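Side-chain contact in Orf11 (Staphylococcus phage P68, PDB 6O43), which is a potential phage lysin that probably breaks down the staphylococcal cell wall: residues A[160-163]-A[167-170]. Residues are numbered along the deposited sequence; the frame is centred on the assembly and turned at random.
Sequences YPLG and SYNK
Gly163 and Tyr168 bring the two segments closest, their CA atoms 5.4 Å apart, where a 3-10 segment that begins at Pro161 and runs on past Gly163 leads into the short helix 166-169. Tyr160 is the first residue past helix 152-159 to leave helical backbone angles, and the turn is closed by a bond of 2.8 Å from Gly163 N to Tyr160 O. The result is a short 3-10 connection between two helices in this all-alpha protein, which has no strand.

Leu162 and Tyr168 make its apolar side. The leucine lies on one face of the phenol ring in a CH-pi contact, CB sitting 4.0 Å from the ring centroid and almost exactly on the normal (5° off). CD1 reaches further along the ring to the hydroxyl end, 3.4 Å from Tyr168 OH, while CD2 rests near CE1. Tyr160 meets the same ring from another direction: the two tyrosines cross at about a right angle, and Tyr160 OH comes within 3.7 Å of Tyr168 CE2. A chi1 of -170° swings the Tyr160 ring away from its own N and in beside the carbonyl carbon, with Leu162 CB over one face, offset toward the rim; the ring also packs on Phe121, Val122 and Pro123.

Asn169 supplies the polar link and is buried. Its carboxamide is held at both ends, OD1 taking the backbone N-H of Val171 and ND2 giving to Gln172 O as well as to the turn. That last bond, from Asn169 ND2 to Gly163 O, is 2.9 Å long and nearly straight at 168°, with the carbonyl oxygen lying in the plane of the amide.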
loop_
_atom_site.group_PDB
_atom_site.type_symbol
_atom_site.label_atom_id
_atom_site.label_comp_id
_atom_site.label_asym_id
_atom_site.label_seq_id
_atom_site.Cartn_x
_atom_site.Cartn_y
_atom_site.Cartn_z
ATOM N N TYR A 160 -9.975 -8.226 -8.257
ATOM C CA TYR A 160 -10.832 -9.394 -8.084
ATOM C C TYR A 160 -10.732 -9.872 -6.641
ATOM O O TYR A 160 -10.143 -10.928 -6.371
ATOM C CB TYR A 160 -10.440 -10.507 -9.061
ATOM C CG TYR A 160 -11.421 -11.662 -9.109
ATOM C CD1 TYR A 160 -12.697 -11.498 -9.634
ATOM C CD2 TYR A 160 -11.066 -12.922 -8.638
ATOM C CE1 TYR A 160 -13.593 -12.553 -9.684
ATOM C CE2 TYR A 160 -11.955 -13.979 -8.683
ATOM C CZ TYR A 160 -13.215 -13.787 -9.206
ATOM O OH TYR A 160 -14.100 -14.835 -9.251
ATOM N N PRO A 161 -11.287 -9.110 -5.693
ATOM C CA PRO A 161 -11.074 -9.420 -4.270
ATOM C C PRO A 161 -11.532 -10.806 -3.854
ATOM O O PRO A 161 -11.039 -11.318 -2.842
ATOM C CB PRO A 161 -11.876 -8.323 -3.553
ATOM C CG PRO A 161 -11.902 -7.184 -4.526
ATOM C CD PRO A 161 -12.008 -7.838 -5.881
ATOM N N LEU A 162 -12.457 -11.434 -4.585
ATOM C CA LEU A 162 -12.793 -12.826 -4.295
ATOM C C LEU A 162 -11.555 -13.711 -4.302
ATOM O O LEU A 162 -11.471 -14.671 -3.528
ATOM C CB LEU A 162 -13.812 -13.359 -5.305
ATOM C CG LEU A 162 -15.277 -12.948 -5.157
ATOM C CD1 LEU A 162 -16.117 -13.663 -6.204
ATOM C CD2 LEU A 162 -15.786 -13.255 -3.758
ATOM N N GLY A 163 -10.585 -13.404 -5.166
ATOM C CA GLY A 163 -9.375 -14.203 -5.246
ATOM C C GLY A 163 -8.586 -14.257 -3.955
ATOM O O GLY A 163 -7.767 -15.166 -3.778
ATOM N N SER A 167 -11.296 -20.070 -0.495
ATOM C CA SER A 167 -12.221 -20.846 -1.315
ATOM C C SER A 167 -11.947 -20.688 -2.804
ATOM O O SER A 167 -12.313 -21.570 -3.587
ATOM C CB SER A 167 -13.663 -20.447 -0.994
ATOM O OG SER A 167 -13.765 -19.062 -0.713
ATOM N N TYR A 168 -11.303 -19.595 -3.211
ATOM C CA TYR A 168 -11.018 -19.333 -4.618
ATOM C C TYR A 168 -9.576 -19.670 -4.989
ATOM O O TYR A 168 -9.341 -20.467 -5.901
ATOM C CB TYR A 168 -11.336 -17.869 -4.952
ATOM C CG TYR A 168 -12.814 -17.603 -5.126
ATOM C CD1 TYR A 168 -13.646 -17.442 -4.024
ATOM C CD2 TYR A 168 -13.381 -17.522 -6.394
ATOM C CE1 TYR A 168 -14.999 -17.203 -4.179
ATOM C CE2 TYR A 168 -14.732 -17.282 -6.558
ATOM C CZ TYR A 168 -15.536 -17.124 -5.447
ATOM O OH TYR A 168 -16.882 -16.887 -5.609
ATOM N N ASN A 169 -8.601 -19.073 -4.300
ATOM C CA ASN A 169 -7.202 -19.309 -4.641
ATOM C C ASN A 169 -6.681 -20.651 -4.139
ATOM O O ASN A 169 -5.608 -21.083 -4.580
ATOM C CB ASN A 169 -6.322 -18.175 -4.102
ATOM C CG ASN A 169 -6.225 -18.170 -2.584
ATOM O OD1 ASN A 169 -5.752 -19.131 -1.977
ATOM N ND2 ASN A 169 -6.650 -17.070 -1.965
ATOM N N LYS A 170 -7.397 -21.311 -3.230
ATOM C CA LYS A 170 -7.114 -22.671 -2.777
ATOM C C LYS A 170 -5.834 -22.786 -1.960
ATOM O O LYS A 170 -5.350 -23.905 -1.742
ATOM C CB LYS A 170 -7.042 -23.651 -3.953
ATOM C CG LYS A 170 -8.266 -23.639 -4.854
ATOM C CD LYS A 170 -9.544 -23.888 -4.070
ATOM C CE LYS A 170 -10.666 -24.358 -4.987
ATOM N NZ LYS A 170 -11.936 -24.588 -4.242
#